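Local atomic coordinates of beta-galactoside alpha-2,6-sialyltransferase (Photobacterium sp., PDB entry 2Z4T), a protein that transfers sialic acid from a CMP-activated donor to the 6-hydroxyl of beta-galactosides such as lactose. Residues V121-L126 against Y230-A235; N356-G361 against M439-V444; L400-H405 against M422-S427. One frame throughout, in Å; residues are numbered along the deposited sequence.

Interaction 1 (V121-L126 against Y230-A235); sequences VDHASL and YDDGSA. With GAL (beta-D-galactopyranose), chain B; C5P (cytidine-5'-monophosphate), chain C.
Leu126 and Asp232 bring the two backbones closest, 5.8 Å between their CA atoms, where strand 103-122 gives way to helix 126-141 and strand 222-230 leads toward helix 234-243. The buried Leu126, first residue of its helix, sets CB 3.4 Å from Asp232 O and spreads its branches, CD2 alongside Gly233 CA and CD1 toward the CMP ribose, suiting an apolar, branched chain. Gly233 takes backbone angles that glycine adopts readily, lacking a CB to press on the preceding carbonyl. A water accepts from Ser125 N and donates to Asp232 O (2.6 Å). Loops at the C-terminal ends of parallel strands, as here, line the cleft of this GT-B enzyme where acceptor and CMP meet. The Asp232 side chain starts away from the other segment, but chi1 of -171° sets CG beside the carbonyl carbon and the carboxylate reaches the galactose: OD1 accepts from GAL O6 at 2.6 Å, the hydroxyl that alpha-2,6 transfer modifies, and OD2 from GAL O4 at 2.5 Å. His123 crosses Asp232 at about a right angle, its NE2 donating to GAL O4 (2.9 Å) and GAL O5. Asp122 OD1 takes Ala124 N in an Asx turn; Asn201 ND2 donates to Asp122 OD1 and Asp232 OD2.

Interaction 2 (N356-G361 against M439-V444); sequences NFVFTG and MLPDAV. With C5P (cytidine-5'-monophosphate), chain C.
Val358 and Pro441 meet at about a right angle, the valine's CG2 branch pressed on the proline ring at CG, 3.4 Å away. Val358 CG2 is anti to the carbonyl carbon, and this carries the methyl across to Pro441, whose compact ring fills the space beside the strand without a polar group to satisfy. On the other face of the sheet Phe357 turns the edge of its ring to the neighbouring strand: CD1 lies 3.5 Å from Ala443 O, which sits near the ring plane, and the small Ala443 side chain accommodates the large ring. Back on the face of Val358, Thr360 and Val444 approach obliquely through their methyls, CG2 to CG2 at 4.1 Å, while the threonine hydroxyl is bonded to Tyr452. Asp442, just before strand 443-447, has CG beside its own backbone N, and its carboxylate swings across to Asn356: OD2 accepts Asn356 N (2.8 Å, 162°) through the anti lone pair, so a side chain continues the pairing beyond the last backbone bond. Ala443 itself pairs in parallel fashion, donating its N to Asn356 O (3.0 Å) and accepting Val358 N on its O (2.9 Å). Beyond the paired part, Gly361 O receives cytosine N4 of the CMP at 2.9 Å and nearly straight. Asn356, at the far end, belongs to a magnesium site with Tyr349, Ser352, Leu354 and Asp399. Strands 356-360 and 443-447 are the central neighbours of a parallel sheet in order 3-2-1-4-5-6, the Rossmann-like arrangement of a GT-B nucleotide domain, with the base bound at the C-terminal ends of the strands.

Interaction 3 (L400-H405 against M422-S427); sequences LFFKGH and MVDIPS. With C5P (cytidine-5'-monophosphate), chain C.
Backbone hydrogen bonds join Leu400-Phe402 to Val423 in parallel: Val423 N donates to Leu400 O and Val423 O accepts Phe402 N (2.8 Å). Apolar contacts lie on both faces. Phe401 and Val423 run side by side, ring atom CD1 3.6 Å from Val423 CB, a branched residue that fits beside the flat ring. On the opposite face the flexible Met422 chain, bent at chi3 (69°), lays its SD 3.4 Å from Phe402 CB; sulfur and ring centroid are 5.1 Å apart in an oblique Met-aromatic contact. Leu400 CG packs on Met422 CG beside it. The two strands are the arms of a beta-alpha-beta crossover through helix 410-417, whose Met416 touches Met422. Past the strand, a positive phi at Gly404 and the close approach of Ser427 CB, 3.4 Å from Gly404 CA, both favour a residue without a side chain. Polar contacts gather at this end around the CMP. The long Lys403 lets NZ donate to Ser427 O (2.9 Å) from above the carbonyl plane and weakly to cytosine O2, though the ammonium sits too near Gly404 O for its exact place to be trusted. Lys403 O accepts cytosine N4, and His405 NE2 donates almost straight (171°) to phosphate O1P at 2.8 Å.

In the fold
From the N terminus, interaction 1 comes first: it closes a loop of 103 residues and joins the ends of strands 103-122 and 222-230 on the acceptor side of the cleft. Only after it is complete does the chain begin interaction 2, whose 77-residue loop runs from strand 356-360 to strand 443-447. Interaction 3 forms within that loop, between strand 399-403 and strand 423-424; strands 356-360 and 399-403 are neighbours, and the two contacts share one parallel sheet, in which Phe357 O probably accepts a hydrogen bond from Phe401 N. Interactions 1 and 3 come to about 5 Å at their nearest atoms without touching. CMP spans the cleft and meets all three contacts.

Interaction 1 (V121-L126 against Y230-A235)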
loop_
_atom_site.group_PDB
_atom_site.type_symbol
_atom_site.label_atom_id
_atom_site.label_comp_id
_atom_site.label_asym_id
_atom_site.label_seq_id
_atom_site.Cartn_x
_atom_site.Cartn_y
_atom_site.Cartn_z
ATOM N N VAL A 121 0.363 5.297 5.888
ATOM C CA VAL A 121 1.487 6.208 5.759
ATOM C C VAL A 121 2.684 5.521 5.103
ATOM O O VAL A 121 3.156 4.451 5.558
ATOM C CB VAL A 121 1.916 6.797 7.132
ATOM C CG1 VAL A 121 2.959 7.911 6.960
ATOM C CG2 VAL A 121 0.701 7.332 7.923
ATOM N N ASP A 122 3.193 6.159 4.051
ATOM C CA ASP A 122 4.395 5.706 3.394
ATOM C C ASP A 122 4.924 6.749 2.411
ATOM O O ASP A 122 4.159 7.458 1.754
ATOM C CB ASP A 122 4.140 4.374 2.663
ATOM C CG ASP A 122 5.356 3.907 1.881
ATOM O OD1 ASP A 122 6.469 3.884 2.455
ATOM O OD2 ASP A 122 5.213 3.579 0.689
ATOM N N HIS A 123 6.242 6.806 2.287
ATOM C CA HIS A 123 6.888 7.784 1.433
ATOM C C HIS A 123 7.523 7.060 0.255
ATOM O O HIS A 123 7.956 7.713 -0.697
ATOM C CB HIS A 123 7.992 8.507 2.207
ATOM C CG HIS A 123 9.142 7.613 2.546
ATOM N ND1 HIS A 123 9.079 6.678 3.562
ATOM C CD2 HIS A 123 10.359 7.461 1.966
ATOM C CE1 HIS A 123 10.216 6.005 3.606
ATOM N NE2 HIS A 123 11.008 6.460 2.647
ATOM N N ALA A 124 7.597 5.729 0.333
ATOM C CA ALA A 124 8.333 4.915 -0.645
ATOM C C ALA A 124 7.402 4.390 -1.741
ATOM O O ALA A 124 6.481 5.107 -2.136
ATOM C CB ALA A 124 9.060 3.787 0.045
ATOM N N SER A 125 7.627 3.167 -2.242
ATOM C CA SER A 125 6.810 2.642 -3.362
ATOM C C SER A 125 6.046 1.387 -2.994
ATOM O O SER A 125 4.826 1.305 -3.189
ATOM C CB SER A 125 7.658 2.346 -4.596
ATOM O OG SER A 125 8.410 3.477 -4.987
ATOM N N LEU A 126 6.765 0.419 -2.444
ATOM C CA LEU A 126 6.181 -0.880 -2.123
ATOM C C LEU A 126 5.019 -0.798 -1.126
ATOM O O LEU A 126 3.900 -1.239 -1.457
ATOM C CB LEU A 126 7.253 -1.832 -1.631
ATOM C CG LEU A 126 6.921 -3.299 -1.851
ATOM C CD1 LEU A 126 6.426 -3.561 -3.258
ATOM C CD2 LEU A 126 8.171 -4.103 -1.593
ATOM N N TYR A 230 4.135 -3.014 6.096
ATOM C CA TYR A 230 4.534 -3.417 4.763
ATOM C C TYR A 230 5.942 -2.913 4.574
ATOM O O TYR A 230 6.205 -1.736 4.847
ATOM C CB TYR A 230 3.608 -2.807 3.694
ATOM C CG TYR A 230 2.213 -3.387 3.657
ATOM C CD1 TYR A 230 1.127 -2.689 4.192
ATOM C CD2 TYR A 230 1.975 -4.641 3.094
ATOM C CE1 TYR A 230 -0.183 -3.232 4.184
ATOM C CE2 TYR A 230 0.671 -5.196 3.056
ATOM C CZ TYR A 230 -0.392 -4.481 3.609
ATOM O OH TYR A 230 -1.656 -5.026 3.562
ATOM N N ASP A 231 6.838 -3.798 4.126
ATOM C CA ASP A 231 8.258 -3.476 3.917
ATOM C C ASP A 231 8.480 -2.370 2.894
ATOM O O ASP A 231 7.889 -2.381 1.822
ATOM C CB ASP A 231 9.038 -4.702 3.430
ATOM C CG ASP A 231 9.197 -5.763 4.494
ATOM O OD1 ASP A 231 9.156 -5.395 5.684
ATOM O OD2 ASP A 231 9.352 -6.960 4.135
ATOM N N ASP A 232 9.367 -1.441 3.238
ATOM C CA ASP A 232 9.889 -0.465 2.301
ATOM C C ASP A 232 10.379 -1.197 1.058
ATOM O O ASP A 232 10.099 -0.779 -0.066
ATOM C CB ASP A 232 11.032 0.294 2.970
ATOM C CG ASP A 232 11.508 1.468 2.156
ATOM O OD1 ASP A 232 12.107 1.259 1.065
ATOM O OD2 ASP A 232 11.289 2.605 2.635
ATOM N N GLY A 233 11.081 -2.302 1.282
ATOM C CA GLY A 233 11.534 -3.198 0.241
ATOM C C GLY A 233 12.795 -3.893 0.739
ATOM O O GLY A 233 12.811 -4.483 1.819
ATOM N N SER A 234 13.873 -3.802 -0.027
ATOM C CA SER A 234 15.110 -4.462 0.340
ATOM C C SER A 234 15.700 -3.835 1.601
ATOM O O SER A 234 16.408 -4.503 2.342
ATOM C CB SER A 234 16.096 -4.408 -0.837
ATOM O OG SER A 234 16.504 -3.080 -1.129
ATOM N N ALA A 235 15.365 -2.570 1.864
ATOM C CA ALA A 235 15.892 -1.837 3.023
ATOM C C ALA A 235 15.761 -2.607 4.318
ATOM O O ALA A 235 16.716 -2.657 5.101
ATOM C CB ALA A 235 15.247 -0.466 3.160
HETATM C C1 GAL B . 14.656 7.233 1.426
HETATM C C2 GAL B . 14.879 6.774 2.865
HETATM C C3 GAL B . 15.248 5.293 2.869
HETATM C C4 GAL B . 14.231 4.478 2.060
HETATM C C5 GAL B . 13.996 5.080 0.672
HETATM C C6 GAL B . 12.835 4.421 -0.078
HETATM O O2 GAL B . 15.881 7.576 3.470
HETATM O O3 GAL B . 15.314 4.807 4.202
HETATM O O4 GAL B . 13.023 4.425 2.788
HETATM O O5 GAL B . 13.664 6.439 0.812
HETATM O O6 GAL B . 13.107 3.081 -0.433
HETATM O O3P C5P C . 14.543 -0.410 -6.407
HETATM P P C5P C . 13.878 -0.485 -5.083
HETATM O O1P C5P C . 13.924 0.903 -4.462
HETATM O O2P C5P C . 14.341 -1.672 -4.262
HETATM O "O5'" C5P C . 12.369 -0.837 -5.396
HETATM C "C5'" C5P C . 11.342 -0.686 -4.440
HETATM C "C4'" C5P C . 10.044 -0.718 -5.245
HETATM O "O4'" C5P C . 10.021 0.373 -6.177
HETATM C "C3'" C5P C . 9.903 -1.946 -6.125
HETATM O "O3'" C5P C . 9.273 -3.037 -5.463
HETATM C "C2'" C5P C . 8.985 -1.442 -7.203
HETATM O "O2'" C5P C . 7.654 -1.299 -6.702
HETATM C "C1'" C5P C . 9.421 -0.029 -7.415
HETATM N N1 C5P C . 10.349 0.049 -8.541
HETATM C C2 C5P C . 9.829 0.068 -9.864
HETATM N N3 C5P C . 10.661 0.161 -10.932
HETATM C C4 C5P C . 12.009 0.227 -10.755
HETATM C C5 C5P C . 12.555 0.208 -9.454
HETATM C C6 C5P C . 11.691 0.124 -8.349
HETATM O O2 C5P C . 8.609 -0.009 -10.073
HETATM N N4 C5P C . 12.808 0.330 -11.847
HETATM O O HOH W 1 9.578 1.021 -1.867
#

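Interaction 2 (N356-G361 against M439-V444)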
loop_
_atom_site.group_PDB
_atom_site.type_symbol
_atom_site.label_atom_id
_atom_site.label_comp_id
_atom_site.label_asym_id
_atom_site.label_seq_id
_atom_site.Cartn_x
_atom_site.Cartn_y
_atom_site.Cartn_z
ATOM N N ASN A 356 9.926 -8.286 -26.603
ATOM C CA ASN A 356 10.088 -7.040 -25.861
ATOM C C ASN A 356 10.929 -7.164 -24.608
ATOM O O ASN A 356 10.782 -8.115 -23.829
ATOM C CB ASN A 356 8.716 -6.471 -25.522
ATOM C CG ASN A 356 7.804 -6.480 -26.714
ATOM O OD1 ASN A 356 8.160 -5.978 -27.783
ATOM N ND2 ASN A 356 6.648 -7.095 -26.562
ATOM N N PHE A 357 11.795 -6.176 -24.421
ATOM C CA PHE A 357 12.759 -6.154 -23.339
ATOM C C PHE A 357 12.474 -4.936 -22.476
ATOM O O PHE A 357 12.360 -3.832 -23.002
ATOM C CB PHE A 357 14.173 -6.095 -23.926
ATOM C CG PHE A 357 15.236 -5.652 -22.954
ATOM C CD1 PHE A 357 15.310 -6.184 -21.666
ATOM C CD2 PHE A 357 16.206 -4.741 -23.353
ATOM C CE1 PHE A 357 16.303 -5.778 -20.779
ATOM C CE2 PHE A 357 17.216 -4.343 -22.484
ATOM C CZ PHE A 357 17.270 -4.859 -21.195
ATOM N N VAL A 358 12.325 -5.140 -21.168
ATOM C CA VAL A 358 12.194 -4.024 -20.246
ATOM C C VAL A 358 13.456 -3.933 -19.414
ATOM O O VAL A 358 13.844 -4.909 -18.773
ATOM C CB VAL A 358 10.957 -4.143 -19.292
ATOM C CG1 VAL A 358 10.981 -3.024 -18.209
ATOM C CG2 VAL A 358 9.654 -4.095 -20.068
ATOM N N PHE A 359 14.118 -2.783 -19.457
ATOM C CA PHE A 359 15.210 -2.528 -18.551
ATOM C C PHE A 359 14.642 -1.834 -17.327
ATOM O O PHE A 359 13.922 -0.826 -17.473
ATOM C CB PHE A 359 16.306 -1.671 -19.190
ATOM C CG PHE A 359 17.360 -1.237 -18.215
ATOM C CD1 PHE A 359 18.444 -2.055 -17.937
ATOM C CD2 PHE A 359 17.235 -0.030 -17.527
ATOM C CE1 PHE A 359 19.409 -1.665 -17.013
ATOM C CE2 PHE A 359 18.192 0.377 -16.595
ATOM C CZ PHE A 359 19.282 -0.446 -16.335
ATOM N N THR A 360 14.950 -2.355 -16.132
ATOM C CA THR A 360 14.490 -1.722 -14.895
ATOM C C THR A 360 15.612 -0.902 -14.267
ATOM O O THR A 360 16.707 -1.418 -14.041
ATOM C CB THR A 360 13.916 -2.750 -13.865
ATOM O OG1 THR A 360 14.944 -3.639 -13.401
ATOM C CG2 THR A 360 12.819 -3.557 -14.482
ATOM N N GLY A 361 15.344 0.373 -13.976
ATOM C CA GLY A 361 16.397 1.276 -13.485
ATOM C C GLY A 361 16.452 1.372 -11.976
ATOM O O GLY A 361 15.658 0.750 -11.283
ATOM N N MET A 439 1.421 -8.372 -17.713
ATOM C CA MET A 439 1.961 -7.440 -18.702
ATOM C C MET A 439 3.483 -7.451 -18.629
ATOM O O MET A 439 4.154 -6.476 -18.987
ATOM C CB MET A 439 1.447 -6.019 -18.442
ATOM C CG MET A 439 0.003 -5.744 -18.893
ATOM S SD MET A 439 -0.278 -6.194 -20.624
ATOM C CE MET A 439 0.625 -4.907 -21.497
ATOM N N LEU A 440 4.029 -8.560 -18.147
ATOM C CA LEU A 440 5.459 -8.769 -18.218
ATOM C C LEU A 440 5.890 -8.960 -19.673
ATOM O O LEU A 440 5.226 -9.648 -20.448
ATOM C CB LEU A 440 5.856 -9.970 -17.357
ATOM C CG LEU A 440 6.281 -9.751 -15.890
ATOM C CD1 LEU A 440 6.042 -8.361 -15.348
ATOM C CD2 LEU A 440 5.712 -10.849 -14.978
ATOM N N PRO A 441 7.033 -8.359 -20.044
ATOM C CA PRO A 441 7.595 -8.476 -21.383
ATOM C C PRO A 441 8.224 -9.860 -21.529
ATOM O O PRO A 441 8.159 -10.650 -20.589
ATOM C CB PRO A 441 8.678 -7.415 -21.358
ATOM C CG PRO A 441 9.156 -7.475 -19.949
ATOM C CD PRO A 441 7.893 -7.543 -19.169
ATOM N N ASP A 442 8.848 -10.148 -22.669
ATOM C CA ASP A 442 9.596 -11.400 -22.827
ATOM C C ASP A 442 10.892 -11.442 -22.029
ATOM O O ASP A 442 11.313 -12.510 -21.602
ATOM C CB ASP A 442 9.920 -11.661 -24.292
ATOM C CG ASP A 442 8.702 -11.612 -25.143
ATOM O OD1 ASP A 442 7.857 -12.526 -24.992
ATOM O OD2 ASP A 442 8.570 -10.642 -25.921
ATOM N N ALA A 443 11.546 -10.299 -21.849
ATOM C CA ALA A 443 12.786 -10.289 -21.079
ATOM C C ALA A 443 12.845 -9.081 -20.187
ATOM O O ALA A 443 12.489 -7.971 -20.591
ATOM C CB ALA A 443 14.015 -10.337 -21.999
ATOM N N VAL A 444 13.288 -9.307 -18.964
ATOM C CA VAL A 444 13.550 -8.214 -18.037
ATOM C C VAL A 444 14.932 -8.349 -17.440
ATOM O O VAL A 444 15.347 -9.438 -17.046
ATOM C CB VAL A 444 12.403 -7.978 -16.978
ATOM C CG1 VAL A 444 11.354 -9.112 -16.925
ATOM C CG2 VAL A 444 12.918 -7.549 -15.611
HETATM O O3P C5P C . 14.543 -0.410 -6.407
HETATM P P C5P C . 13.878 -0.485 -5.083
HETATM O O1P C5P C . 13.924 0.903 -4.462
HETATM O O2P C5P C . 14.341 -1.672 -4.262
HETATM O "O5'" C5P C . 12.369 -0.837 -5.396
HETATM C "C5'" C5P C . 11.342 -0.686 -4.440
HETATM C "C4'" C5P C . 10.044 -0.718 -5.245
HETATM O "O4'" C5P C . 10.021 0.373 -6.177
HETATM C "C3'" C5P C . 9.903 -1.946 -6.125
HETATM O "O3'" C5P C . 9.273 -3.037 -5.463
HETATM C "C2'" C5P C . 8.985 -1.442 -7.203
HETATM O "O2'" C5P C . 7.654 -1.299 -6.702
HETATM C "C1'" C5P C . 9.421 -0.029 -7.415
HETATM N N1 C5P C . 10.349 0.049 -8.541
HETATM C C2 C5P C . 9.829 0.068 -9.864
HETATM N N3 C5P C . 10.661 0.161 -10.932
HETATM C C4 C5P C . 12.009 0.227 -10.755
HETATM C C5 C5P C . 12.555 0.208 -9.454
HETATM C C6 C5P C . 11.691 0.124 -8.349
HETATM O O2 C5P C . 8.609 -0.009 -10.073
HETATM N N4 C5P C . 12.808 0.330 -11.847
#

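Interaction 3 (L400-H405 against M422-S427)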
loop_
_atom_site.group_PDB
_atom_site.type_symbol
_atom_site.label_atom_id
_atom_site.label_comp_id
_atom_site.label_asym_id
_atom_site.label_seq_id
_atom_site.Cartn_x
_atom_site.Cartn_y
_atom_site.Cartn_z
ATOM N N LEU A 400 13.010 -2.123 -27.175
ATOM C CA LEU A 400 13.563 -1.624 -25.934
ATOM C C LEU A 400 12.516 -0.835 -25.151
ATOM O O LEU A 400 11.942 0.120 -25.684
ATOM C CB LEU A 400 14.758 -0.732 -26.260
ATOM C CG LEU A 400 15.525 -0.089 -25.105
ATOM C CD1 LEU A 400 16.000 -1.122 -24.084
ATOM C CD2 LEU A 400 16.694 0.692 -25.692
ATOM N N PHE A 401 12.303 -1.230 -23.884
ATOM C CA PHE A 401 11.369 -0.587 -22.947
ATOM C C PHE A 401 12.076 -0.206 -21.655
ATOM O O PHE A 401 13.019 -0.885 -21.218
ATOM C CB PHE A 401 10.198 -1.520 -22.641
ATOM C CG PHE A 401 9.269 -1.722 -23.814
ATOM C CD1 PHE A 401 8.050 -1.065 -23.867
ATOM C CD2 PHE A 401 9.618 -2.554 -24.859
ATOM C CE1 PHE A 401 7.194 -1.228 -24.933
ATOM C CE2 PHE A 401 8.772 -2.728 -25.949
ATOM C CZ PHE A 401 7.551 -2.049 -25.992
ATOM N N PHE A 402 11.626 0.882 -21.036
ATOM C CA PHE A 402 12.273 1.378 -19.826
ATOM C C PHE A 402 11.302 1.571 -18.677
ATOM O O PHE A 402 10.220 2.104 -18.867
ATOM C CB PHE A 402 13.038 2.672 -20.127
ATOM C CG PHE A 402 13.646 3.348 -18.909
ATOM C CD1 PHE A 402 14.643 2.721 -18.156
ATOM C CD2 PHE A 402 13.243 4.626 -18.542
ATOM C CE1 PHE A 402 15.220 3.353 -17.055
ATOM C CE2 PHE A 402 13.810 5.268 -17.451
ATOM C CZ PHE A 402 14.807 4.634 -16.701
ATOM N N LYS A 403 11.721 1.152 -17.489
ATOM C CA LYS A 403 11.025 1.371 -16.213
ATOM C C LYS A 403 12.186 1.716 -15.257
ATOM O O LYS A 403 12.678 0.802 -14.615
ATOM C CB LYS A 403 10.411 0.014 -15.847
ATOM C CG LYS A 403 9.621 -0.044 -14.548
ATOM C CD LYS A 403 8.556 1.048 -14.571
ATOM C CE LYS A 403 7.943 1.201 -13.263
ATOM N NZ LYS A 403 8.759 1.904 -12.278
ATOM N N GLY A 404 12.640 2.968 -15.044
ATOM C CA GLY A 404 12.009 4.074 -14.332
ATOM C C GLY A 404 11.793 3.368 -13.005
ATOM O O GLY A 404 10.647 3.047 -12.751
ATOM N N HIS A 405 12.747 3.256 -12.069
ATOM C CA HIS A 405 12.728 3.963 -10.761
ATOM C C HIS A 405 11.825 5.160 -10.467
ATOM O O HIS A 405 12.034 6.247 -10.985
ATOM C CB HIS A 405 14.055 3.979 -9.991
ATOM C CG HIS A 405 13.894 3.638 -8.537
ATOM N ND1 HIS A 405 13.277 4.483 -7.632
ATOM C CD2 HIS A 405 14.241 2.529 -7.833
ATOM C CE1 HIS A 405 13.257 3.910 -6.440
ATOM N NE2 HIS A 405 13.842 2.727 -6.533
ATOM N N MET A 422 13.404 4.228 -27.406
ATOM C CA MET A 422 12.901 3.580 -26.191
ATOM C C MET A 422 11.462 3.976 -25.849
ATOM O O MET A 422 11.065 5.110 -26.072
ATOM C CB MET A 422 13.812 3.924 -25.024
ATOM C CG MET A 422 13.618 3.096 -23.784
ATOM S SD MET A 422 15.111 3.167 -22.774
ATOM C CE MET A 422 15.022 4.866 -22.276
ATOM N N VAL A 423 10.706 3.034 -25.297
ATOM C CA VAL A 423 9.379 3.295 -24.753
ATOM C C VAL A 423 9.388 3.284 -23.208
ATOM O O VAL A 423 9.833 2.319 -22.604
ATOM C CB VAL A 423 8.375 2.252 -25.275
ATOM C CG1 VAL A 423 6.960 2.529 -24.758
ATOM C CG2 VAL A 423 8.397 2.209 -26.803
ATOM N N ASP A 424 8.943 4.391 -22.604
ATOM C CA ASP A 424 8.654 4.548 -21.156
ATOM C C ASP A 424 7.259 3.901 -21.066
ATOM O O ASP A 424 6.333 4.392 -21.707
ATOM C CB ASP A 424 8.599 6.054 -20.931
ATOM C CG ASP A 424 8.972 6.454 -19.540
ATOM O OD1 ASP A 424 10.139 6.295 -19.157
ATOM O OD2 ASP A 424 8.093 6.963 -18.818
ATOM N N ILE A 425 7.011 2.820 -20.317
ATOM C CA ILE A 425 6.744 2.646 -18.881
ATOM C C ILE A 425 6.876 3.718 -17.806
ATOM O O ILE A 425 7.877 3.736 -17.095
ATOM C CB ILE A 425 7.001 1.251 -18.408
ATOM C CG1 ILE A 425 7.089 0.315 -19.624
ATOM C CG2 ILE A 425 5.880 0.857 -17.462
ATOM C CD1 ILE A 425 7.618 -1.072 -19.335
ATOM N N PRO A 426 5.839 4.564 -17.646
ATOM C CA PRO A 426 5.961 5.636 -16.673
ATOM C C PRO A 426 6.544 5.145 -15.367
ATOM O O PRO A 426 6.059 4.178 -14.762
ATOM C CB PRO A 426 4.529 6.168 -16.553
ATOM C CG PRO A 426 4.006 6.012 -17.959
ATOM C CD PRO A 426 4.559 4.644 -18.381
ATOM N N SER A 427 7.614 5.809 -14.967
ATOM C CA SER A 427 8.402 5.400 -13.835
ATOM C C SER A 427 7.593 5.327 -12.528
ATOM O O SER A 427 7.976 4.605 -11.593
ATOM C CB SER A 427 9.591 6.358 -13.691
ATOM O OG SER A 427 9.152 7.675 -13.375
HETATM O O3P C5P C . 14.543 -0.410 -6.407
HETATM P P C5P C . 13.878 -0.485 -5.083
HETATM O O1P C5P C . 13.924 0.903 -4.462
HETATM O O2P C5P C . 14.341 -1.672 -4.262
HETATM O "O5'" C5P C . 12.369 -0.837 -5.396
HETATM C "C5'" C5P C . 11.342 -0.686 -4.440
HETATM C "C4'" C5P C . 10.044 -0.718 -5.245
HETATM O "O4'" C5P C . 10.021 0.373 -6.177
HETATM C "C3'" C5P C . 9.903 -1.946 -6.125
HETATM O "O3'" C5P C . 9.273 -3.037 -5.463
HETATM C "C2'" C5P C . 8.985 -1.442 -7.203
HETATM O "O2'" C5P C . 7.654 -1.299 -6.702
HETATM C "C1'" C5P C . 9.421 -0.029 -7.415
HETATM N N1 C5P C . 10.349 0.049 -8.541
HETATM C C2 C5P C . 9.829 0.068 -9.864
HETATM N N3 C5P C . 10.661 0.161 -10.932
HETATM C C4 C5P C . 12.009 0.227 -10.755
HETATM C C5 C5P C . 12.555 0.208 -9.454
HETATM C C6 C5P C . 11.691 0.124 -8.349
HETATM O O2 C5P C . 8.609 -0.009 -10.073
HETATM N N4 C5P C . 12.808 0.330 -11.847
#